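Local coordinates for ferric iron-binding protein HitA (Pseudomonas aeruginosa PAO1, PDB 6IWF) that binds ferric iron as a bacterial solute-binding protein and probably hands the metal on for uptake into the cell, at residues Asp38-Thr46 with Leu57-Leu68; Phe143-Lys152 with Asp291-Glu302. One frame throughout, in Å; residues are numbered along the deposited sequence.

Contact 1 of 2, residues Asp38-Thr46 with Leu57-Leu68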
loop_
_atom_site.group_PDB
_atom_site.type_symbol
_atom_site.label_atom_id
_atom_site.label_comp_id
_atom_site.label_asym_id
_atom_site.label_seq_id
_atom_site.Cartn_x
_atom_site.Cartn_y
_atom_site.Cartn_z
ATOM N N ASP A 38 3.904 1.333 9.524
ATOM C CA ASP A 38 5.105 1.290 8.687
ATOM C C ASP A 38 6.234 2.158 9.231
ATOM O O ASP A 38 7.324 1.670 9.550
ATOM C CB ASP A 38 4.758 1.760 7.268
ATOM C CG ASP A 38 4.134 0.672 6.403
ATOM O OD1 ASP A 38 3.898 -0.461 6.901
ATOM O OD2 ASP A 38 3.864 0.976 5.214
ATOM N N GLY A 39 5.980 3.465 9.336
ATOM C CA GLY A 39 7.031 4.382 9.754
ATOM C C GLY A 39 7.459 4.178 11.196
ATOM O O GLY A 39 8.649 4.266 11.516
ATOM N N GLN A 40 6.498 3.907 12.083
ATOM C CA GLN A 40 6.835 3.621 13.472
ATOM C C GLN A 40 7.744 2.402 13.560
ATOM O O GLN A 40 8.741 2.406 14.292
ATOM C CB GLN A 40 5.548 3.417 14.281
ATOM C CG GLN A 40 5.710 2.702 15.608
ATOM C CD GLN A 40 4.435 1.974 16.046
ATOM O OE1 GLN A 40 3.321 2.313 15.622
ATOM N NE2 GLN A 40 4.601 0.960 16.892
ATOM N N LEU A 41 7.439 1.363 12.778
ATOM C CA LEU A 41 8.264 0.159 12.815
ATOM C C LEU A 41 9.636 0.409 12.202
ATOM O O LEU A 41 10.650 -0.047 12.743
ATOM C CB LEU A 41 7.553 -0.988 12.105
ATOM C CG LEU A 41 6.299 -1.481 12.831
ATOM C CD1 LEU A 41 5.529 -2.413 11.907
ATOM C CD2 LEU A 41 6.690 -2.183 14.115
ATOM N N ALA A 42 9.692 1.133 11.079
ATOM C CA ALA A 42 10.990 1.438 10.479
ATOM C C ALA A 42 11.831 2.305 11.414
ATOM O O ALA A 42 13.046 2.101 11.539
ATOM C CB ALA A 42 10.799 2.113 9.122
ATOM N N SER A 43 11.196 3.258 12.106
ATOM C CA SER A 43 11.929 4.065 13.079
ATOM C C SER A 43 12.387 3.231 14.264
ATOM O O SER A 43 13.495 3.427 14.769
ATOM C CB SER A 43 11.076 5.234 13.561
ATOM O OG SER A 43 10.855 6.134 12.494
ATOM N N GLN A 44 11.552 2.298 14.724
ATOM C CA GLN A 44 11.961 1.427 15.818
ATOM C C GLN A 44 13.169 0.594 15.420
ATOM O O GLN A 44 14.138 0.482 16.179
ATOM C CB GLN A 44 10.804 0.526 16.234
ATOM C CG GLN A 44 11.096 -0.328 17.469
ATOM C CD GLN A 44 9.904 -1.172 17.883
ATOM O OE1 GLN A 44 8.764 -0.889 17.495
ATOM N NE2 GLN A 44 10.156 -2.218 18.670
ATOM N N ILE A 45 13.131 0.003 14.219
ATOM C CA ILE A 45 14.272 -0.784 13.757
ATOM C C ILE A 45 15.517 0.087 13.667
ATOM O O ILE A 45 16.615 -0.334 14.051
ATOM C CB ILE A 45 13.956 -1.455 12.408
ATOM C CG1 ILE A 45 12.938 -2.580 12.610
ATOM C CG2 ILE A 45 15.235 -1.993 11.769
ATOM C CD1 ILE A 45 12.294 -3.082 11.307
ATOM N N THR A 46 15.364 1.314 13.167
ATOM C CA THR A 46 16.502 2.219 13.061
ATOM C C THR A 46 17.088 2.531 14.439
ATOM O O THR A 46 18.312 2.548 14.609
ATOM C CB THR A 46 16.082 3.492 12.331
ATOM O OG1 THR A 46 15.614 3.161 11.015
ATOM C CG2 THR A 46 17.253 4.464 12.209
ATOM N N LEU A 57 10.480 -7.769 8.318
ATOM C CA LEU A 57 9.623 -6.592 8.299
ATOM C C LEU A 57 8.648 -6.708 7.139
ATOM O O LEU A 57 9.047 -7.042 6.022
ATOM C CB LEU A 57 10.447 -5.316 8.165
ATOM C CG LEU A 57 9.668 -4.007 7.963
ATOM C CD1 LEU A 57 8.848 -3.640 9.185
ATOM C CD2 LEU A 57 10.627 -2.885 7.588
ATOM N N TYR A 58 7.377 -6.419 7.402
ATOM C CA TYR A 58 6.313 -6.511 6.408
ATOM C C TYR A 58 5.582 -5.182 6.434
ATOM O O TYR A 58 5.068 -4.794 7.487
ATOM C CB TYR A 58 5.378 -7.672 6.765
ATOM C CG TYR A 58 4.270 -8.023 5.790
ATOM C CD1 TYR A 58 4.269 -7.582 4.471
ATOM C CD2 TYR A 58 3.218 -8.822 6.212
ATOM C CE1 TYR A 58 3.229 -7.949 3.597
ATOM C CE2 TYR A 58 2.192 -9.181 5.363
ATOM C CZ TYR A 58 2.196 -8.749 4.072
ATOM O OH TYR A 58 1.156 -9.135 3.260
ATOM N N THR A 59 5.596 -4.452 5.315
ATOM C CA THR A 59 5.027 -3.110 5.285
ATOM C C THR A 59 3.906 -2.995 4.258
ATOM O O THR A 59 3.885 -3.690 3.235
ATOM C CB THR A 59 6.086 -2.046 4.974
ATOM O OG1 THR A 59 6.663 -2.295 3.687
ATOM C CG2 THR A 59 7.168 -2.024 6.052
ATOM N N GLU A 60 2.989 -2.070 4.541
ATOM C CA GLU A 60 1.924 -1.724 3.605
ATOM C C GLU A 60 2.466 -1.062 2.345
ATOM O O GLU A 60 1.906 -1.235 1.257
ATOM C CB GLU A 60 0.932 -0.786 4.288
ATOM C CG GLU A 60 -0.416 -1.382 4.565
ATOM C CD GLU A 60 -1.457 -0.313 4.776
ATOM O OE1 GLU A 60 -2.441 -0.296 4.011
ATOM O OE2 GLU A 60 -1.276 0.515 5.694
ATOM N N GLU A 61 3.533 -0.257 2.475
ATOM C CA GLU A 61 4.053 0.536 1.372
ATOM C C GLU A 61 5.564 0.383 1.284
ATOM O O GLU A 61 6.226 -0.081 2.220
ATOM C CB GLU A 61 3.703 2.021 1.527
ATOM C CG GLU A 61 2.293 2.283 2.041
ATOM C CD GLU A 61 1.210 2.038 1.002
ATOM O OE1 GLU A 61 0.013 2.142 1.377
ATOM O OE2 GLU A 61 1.536 1.749 -0.178
ATOM N N SER A 62 6.111 0.811 0.151
ATOM C CA SER A 62 7.537 0.619 -0.107
ATOM C C SER A 62 8.477 1.700 0.444
ATOM O O SER A 62 9.642 1.375 0.700
ATOM C CB SER A 62 7.773 0.462 -1.615
ATOM O OG SER A 62 7.144 1.496 -2.349
ATOM N N PRO A 63 8.068 2.962 0.642
ATOM C CA PRO A 63 9.038 3.987 1.145
ATOM C C PRO A 63 9.816 3.546 2.381
ATOM O O PRO A 63 11.043 3.733 2.414
ATOM C CB PRO A 63 8.143 5.202 1.429
ATOM C CG PRO A 63 7.135 5.116 0.310
ATOM C CD PRO A 63 6.816 3.626 0.195
ATOM N N PRO A 64 9.191 2.948 3.407
ATOM C CA PRO A 64 10.008 2.499 4.554
ATOM C C PRO A 64 11.056 1.464 4.189
ATOM O O PRO A 64 12.126 1.424 4.817
ATOM C CB PRO A 64 8.974 1.917 5.533
ATOM C CG PRO A 64 7.676 2.487 5.102
ATOM C CD PRO A 64 7.762 2.652 3.630
ATOM N N LEU A 65 10.771 0.595 3.215
ATOM C CA LEU A 65 11.757 -0.408 2.828
ATOM C C LEU A 65 12.903 0.231 2.065
ATOM O O LEU A 65 14.068 -0.140 2.258
ATOM C CB LEU A 65 11.108 -1.504 1.981
ATOM C CG LEU A 65 9.967 -2.269 2.640
ATOM C CD1 LEU A 65 9.283 -3.174 1.603
ATOM C CD2 LEU A 65 10.497 -3.075 3.803
ATOM N N ILE A 66 12.592 1.186 1.184
ATOM C CA ILE A 66 13.642 1.889 0.462
ATOM C C ILE A 66 14.517 2.644 1.448
ATOM O O ILE A 66 15.747 2.659 1.316
ATOM C CB ILE A 66 13.028 2.810 -0.613
ATOM C CG1 ILE A 66 12.403 1.952 -1.727
ATOM C CG2 ILE A 66 14.084 3.751 -1.200
ATOM C CD1 ILE A 66 11.519 2.718 -2.658
ATOM N N ARG A 67 13.900 3.214 2.495
ATOM C CA ARG A 67 14.652 3.914 3.542
ATOM C C ARG A 67 15.596 2.961 4.267
ATOM O O ARG A 67 16.800 3.226 4.378
ATOM C CB ARG A 67 13.684 4.578 4.534
ATOM C CG ARG A 67 14.336 5.177 5.802
ATOM C CD ARG A 67 13.310 5.407 6.933
ATOM N NE ARG A 67 13.948 5.854 8.173
ATOM C CZ ARG A 67 13.352 5.886 9.362
ATOM N NH1 ARG A 67 12.093 5.498 9.491
ATOM N NH2 ARG A 67 14.018 6.310 10.431
ATOM N N LEU A 68 15.065 1.832 4.755
ATOM C CA LEU A 68 15.881 0.877 5.501
ATOM C C LEU A 68 16.937 0.228 4.617
ATOM O O LEU A 68 18.034 -0.109 5.091
ATOM C CB LEU A 68 14.985 -0.196 6.120
ATOM C CG LEU A 68 14.053 0.268 7.242
ATOM C CD1 LEU A 68 13.369 -0.928 7.846
ATOM C CD2 LEU A 68 14.813 1.001 8.310
#
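R67 reaches across as a knob into the hollow formed by G39, A42, S43 and T46. Its chain is extended, with CG anti to the backbone N (chi1 171°), which carries the guanidinium over the helix surface. There T46 OG1 stands above one face, toward its rim, 3.5 Å from the plane, while S43 OG lies in plane at the edge and takes a weak bond from R67 NH1 (3.3 Å). Small A42 leaves room for P64 and L68: its CB meets P64 CB at 4.0 Å and L68 CD1 close by, while L68 CD2 lies against T46 OG1. In this periplasmic-binding-protein fold, helix 38-46 packs on strand 57-59 and runs nearly parallel to helix 63-68, the two short axes 14° apart. On the strand side, L57 pushes both methyls against I45 CD1. At the opening turn of helix 38-46, the D38 carboxylate fits over the bend after the strand: OD1 accepts E60 N through its syn lone pair (3.0 Å), and OD2 accepts E61 N, also at 3.0 Å, 17° out of the carboxylate plane. D38 thus supports the iron-binding residue E60 from the second shell. D38 CB rests on P64 CG at 3.7 Å.

Contact 2 of 2, residues Phe143-Lys152 with Asp291-Glu302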
loop_
_atom_site.group_PDB
_atom_site.type_symbol
_atom_site.label_atom_id
_atom_site.label_comp_id
_atom_site.label_asym_id
_atom_site.label_seq_id
_atom_site.Cartn_x
_atom_site.Cartn_y
_atom_site.Cartn_z
ATOM N N PHE A 143 -1.729 8.058 0.703
ATOM C CA PHE A 143 -1.860 9.380 0.101
ATOM C C PHE A 143 -0.493 10.032 -0.102
ATOM O O PHE A 143 -0.301 10.769 -1.074
ATOM C CB PHE A 143 -2.769 10.276 0.945
ATOM C CG PHE A 143 -3.057 11.590 0.296
ATOM C CD1 PHE A 143 -3.970 11.665 -0.747
ATOM C CD2 PHE A 143 -2.367 12.742 0.676
ATOM C CE1 PHE A 143 -4.227 12.884 -1.382
ATOM C CE2 PHE A 143 -2.613 13.950 0.047
ATOM C CZ PHE A 143 -3.541 14.019 -0.991
ATOM N N LEU A 144 0.462 9.784 0.796
ATOM C CA LEU A 144 1.816 10.285 0.580
ATOM C C LEU A 144 2.365 9.811 -0.756
ATOM O O LEU A 144 2.958 10.591 -1.509
ATOM C CB LEU A 144 2.726 9.838 1.721
ATOM C CG LEU A 144 4.192 10.245 1.562
ATOM C CD1 LEU A 144 4.328 11.746 1.642
ATOM C CD2 LEU A 144 5.014 9.556 2.644
ATOM N N GLU A 145 2.176 8.528 -1.066
ATOM C CA GLU A 145 2.637 8.018 -2.354
ATOM C C GLU A 145 1.879 8.672 -3.507
ATOM O O GLU A 145 2.467 8.945 -4.562
ATOM C CB GLU A 145 2.494 6.499 -2.411
ATOM C CG GLU A 145 3.769 5.807 -1.967
ATOM C CD GLU A 145 3.556 4.367 -1.593
ATOM O OE1 GLU A 145 4.060 3.467 -2.308
ATOM O OE2 GLU A 145 2.874 4.135 -0.578
ATOM N N GLN A 146 0.584 8.954 -3.311
ATOM C CA GLN A 146 -0.179 9.673 -4.331
ATOM C C GLN A 146 0.451 11.028 -4.620
ATOM O O GLN A 146 0.574 11.438 -5.777
ATOM C CB GLN A 146 -1.632 9.855 -3.884
ATOM C CG GLN A 146 -2.496 10.613 -4.921
ATOM C CD GLN A 146 -2.657 9.813 -6.222
ATOM O OE1 GLN A 146 -3.616 9.049 -6.372
ATOM N NE2 GLN A 146 -1.721 9.984 -7.162
ATOM N N VAL A 147 0.836 11.752 -3.572
ATOM C CA VAL A 147 1.450 13.060 -3.786
ATOM C C VAL A 147 2.775 12.917 -4.521
ATOM O O VAL A 147 3.080 13.687 -5.443
ATOM C CB VAL A 147 1.621 13.786 -2.439
ATOM C CG1 VAL A 147 2.340 15.128 -2.641
ATOM C CG2 VAL A 147 0.267 13.995 -1.803
ATOM N N ALA A 148 3.584 11.930 -4.129
ATOM C CA ALA A 148 4.859 11.719 -4.800
ATOM C C ALA A 148 4.650 11.436 -6.279
ATOM O O ALA A 148 5.430 11.890 -7.121
ATOM C CB ALA A 148 5.630 10.569 -4.143
ATOM N N ALA A 149 3.595 10.688 -6.610
ATOM C CA ALA A 149 3.288 10.418 -8.012
ATOM C C ALA A 149 2.910 11.694 -8.754
ATOM O O ALA A 149 3.329 11.891 -9.900
ATOM C CB ALA A 149 2.161 9.389 -8.110
ATOM N N VAL A 150 2.137 12.579 -8.126
ATOM C CA VAL A 150 1.782 13.824 -8.813
ATOM C C VAL A 150 3.033 14.668 -9.052
ATOM O O VAL A 150 3.211 15.243 -10.130
ATOM C CB VAL A 150 0.691 14.596 -8.037
ATOM C CG1 VAL A 150 0.398 15.950 -8.703
ATOM C CG2 VAL A 150 -0.600 13.784 -7.954
ATOM N N ILE A 151 3.927 14.749 -8.059
ATOM C CA ILE A 151 5.171 15.500 -8.259
ATOM C C ILE A 151 5.956 14.925 -9.425
ATOM O O ILE A 151 6.461 15.663 -10.284
ATOM C CB ILE A 151 6.023 15.495 -6.980
ATOM C CG1 ILE A 151 5.328 16.298 -5.891
ATOM C CG2 ILE A 151 7.417 16.090 -7.272
ATOM C CD1 ILE A 151 5.984 16.155 -4.523
ATOM N N LYS A 152 6.054 13.595 -9.479
ATOM C CA LYS A 152 6.868 12.935 -10.494
ATOM C C LYS A 152 6.274 13.093 -11.890
ATOM O O LYS A 152 7.014 13.286 -12.870
ATOM C CB LYS A 152 7.020 11.462 -10.127
ATOM C CG LYS A 152 8.355 11.112 -9.516
ATOM C CD LYS A 152 9.409 11.034 -10.606
ATOM C CE LYS A 152 10.507 10.056 -10.237
ATOM N NZ LYS A 152 11.280 9.626 -11.431
ATOM N N ASP A 291 10.848 4.686 -8.559
ATOM C CA ASP A 291 10.491 6.036 -8.987
ATOM C C ASP A 291 9.943 6.858 -7.825
ATOM O O ASP A 291 10.259 8.044 -7.698
ATOM C CB ASP A 291 9.464 5.983 -10.122
ATOM C CG ASP A 291 10.039 5.440 -11.415
ATOM O OD1 ASP A 291 11.233 5.690 -11.696
ATOM O OD2 ASP A 291 9.295 4.758 -12.155
ATOM N N LEU A 292 9.105 6.250 -6.975
ATOM C CA LEU A 292 8.537 6.978 -5.841
ATOM C C LEU A 292 9.534 7.135 -4.696
ATOM O O LEU A 292 9.469 8.122 -3.950
ATOM C CB LEU A 292 7.281 6.267 -5.338
ATOM C CG LEU A 292 6.211 5.926 -6.384
ATOM C CD1 LEU A 292 5.152 4.975 -5.811
ATOM C CD2 LEU A 292 5.560 7.201 -6.869
ATOM N N GLY A 293 10.440 6.172 -4.529
ATOM C CA GLY A 293 11.481 6.298 -3.523
ATOM C C GLY A 293 10.920 6.414 -2.122
ATOM O O GLY A 293 9.914 5.785 -1.767
ATOM N N GLU A 294 11.581 7.236 -1.297
ATOM C CA GLU A 294 11.116 7.475 0.063
ATOM C C GLU A 294 10.019 8.529 0.120
ATOM O O GLU A 294 9.516 8.824 1.213
ATOM C CB GLU A 294 12.298 7.888 0.961
ATOM C CG GLU A 294 13.312 6.746 1.156
ATOM C CD GLU A 294 14.581 7.166 1.890
ATOM O OE1 GLU A 294 15.695 6.891 1.373
ATOM O OE2 GLU A 294 14.463 7.755 2.985
ATOM N N ALA A 295 9.632 9.086 -1.028
ATOM C CA ALA A 295 8.590 10.115 -1.091
ATOM C C ALA A 295 8.940 11.330 -0.230
ATOM O O ALA A 295 8.063 11.953 0.374
ATOM C CB ALA A 295 7.220 9.550 -0.690
ATOM N N SER A 296 10.233 11.688 -0.186
ATOM C CA SER A 296 10.674 12.770 0.696
ATOM C C SER A 296 10.147 14.130 0.244
ATOM O O SER A 296 9.737 14.953 1.075
ATOM C CB SER A 296 12.199 12.789 0.767
ATOM O OG SER A 296 12.668 11.620 1.413
ATOM N N GLU A 297 10.164 14.392 -1.065
ATOM C CA GLU A 297 9.647 15.665 -1.561
ATOM C C GLU A 297 8.149 15.771 -1.303
ATOM O O GLU A 297 7.640 16.844 -0.954
ATOM C CB GLU A 297 9.964 15.801 -3.052
ATOM C CG GLU A 297 9.943 17.217 -3.608
ATOM C CD GLU A 297 10.461 17.277 -5.046
ATOM O OE1 GLU A 297 10.220 18.292 -5.731
ATOM O OE2 GLU A 297 11.110 16.304 -5.494
ATOM N N ALA A 298 7.428 14.661 -1.475
ATOM C CA ALA A 298 5.999 14.647 -1.174
ATOM C C ALA A 298 5.736 14.979 0.293
ATOM O O ALA A 298 4.815 15.739 0.610
ATOM C CB ALA A 298 5.398 13.283 -1.527
ATOM N N LEU A 299 6.540 14.419 1.207
ATOM C CA LEU A 299 6.316 14.693 2.620
ATOM C C LEU A 299 6.523 16.168 2.921
ATOM O O LEU A 299 5.727 16.783 3.641
ATOM C CB LEU A 299 7.242 13.828 3.477
ATOM C CG LEU A 299 6.910 13.779 4.969
ATOM C CD1 LEU A 299 5.431 13.462 5.212
ATOM C CD2 LEU A 299 7.813 12.749 5.649
ATOM N N SER A 300 7.573 16.760 2.349
ATOM C CA SER A 300 7.832 18.181 2.572
ATOM C C SER A 300 6.697 19.041 2.040
ATOM O O SER A 300 6.328 20.050 2.655
ATOM C CB SER A 300 9.145 18.592 1.907
ATOM O OG SER A 300 10.236 18.047 2.603
ATOM N N LEU A 301 6.125 18.652 0.894
ATOM C CA LEU A 301 5.036 19.429 0.319
ATOM C C LEU A 301 3.786 19.343 1.180
ATOM O O LEU A 301 3.109 20.353 1.408
ATOM C CB LEU A 301 4.753 18.938 -1.102
ATOM C CG LEU A 301 3.580 19.597 -1.807
ATOM C CD1 LEU A 301 3.770 21.112 -1.847
ATOM C CD2 LEU A 301 3.427 19.021 -3.221
ATOM N N GLU A 302 3.460 18.145 1.664
ATOM C CA GLU A 302 2.348 17.992 2.593
ATOM C C GLU A 302 2.527 18.876 3.818
ATOM O O GLU A 302 1.575 19.513 4.284
ATOM C CB GLU A 302 2.233 16.539 3.034
ATOM C CG GLU A 302 1.655 15.593 2.002
ATOM C CD GLU A 302 1.483 14.184 2.569
ATOM O OE1 GLU A 302 0.735 13.382 1.976
ATOM O OE2 GLU A 302 2.104 13.873 3.616
#
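D291, near the end of helix 289-292, is covered by K152, whose chain bends at chi2 (-77°) and brings CE to 3.2 Å from D291 O. The salt bridge from K152 NZ to D291 OD1 is long, at 3.9 Å, and D291 OD2 accepts a hydrogen bond from the backbone N of T288. In this solute-binding fold the contact ties the C-terminal helix 296-305 and the turn before it to helix 141-154, the short helix axes crossing at 105°. L292 comes next, its two methyls parting over helix 143-152: CD1 approaches E145 OE1, while CD2 lies over the backbone of A149. A type II' turn from L292 to A295 then reverses the chain, with G293 at positive phi. A295, the N-cap residue of helix 296-302, turns its methyl inward, where CB fits between L144 CG and A148 CB. The extended chain of E297 crosses I151 obliquely, its carboxylate near I151 CG2. A298 is the central knob, its CB set among L144, V147, A148 and I151. Alanine on both sides at the crossing lets the backbones draw close: the CA atoms of A148 and A298 are 4.8 Å apart, and A298 CB lies 3.4 Å from A148 N. L299 CB and CD1 lie against L144 CD1, and L301 CD2 touches both V147 CG1 and I151 CD1. E302 extends its buried carboxylate past L144 to F143, whose ring plane is only 10° from that of the carboxylate; E302 OE1 meets the ring at its edge, 3.4 Å from F143 CD2.

Contact 1 comes first along the chain, and contact 2 joins helix 141-154 to the C-terminal region; their centres lie 16 Å apart, yet they touch. E61 of contact 1 faces E145 of contact 2, with E61 OE2 and E145 OE2 2.8 Å apart, so two acidic groups meet and one of them probably carries a proton. Besides this pair, the G293 turn packs on helix 63-70: G293 O lies 3.5 Å from P63 CG, and E294 OE2 is near R67 CB. The iron site, without iron in this model, adjoins contact 1 through E60, an iron-binding residue that hydrogen-bonds Y196, with H12 close by; the side chain of E145 is about 7 Å from that of E60.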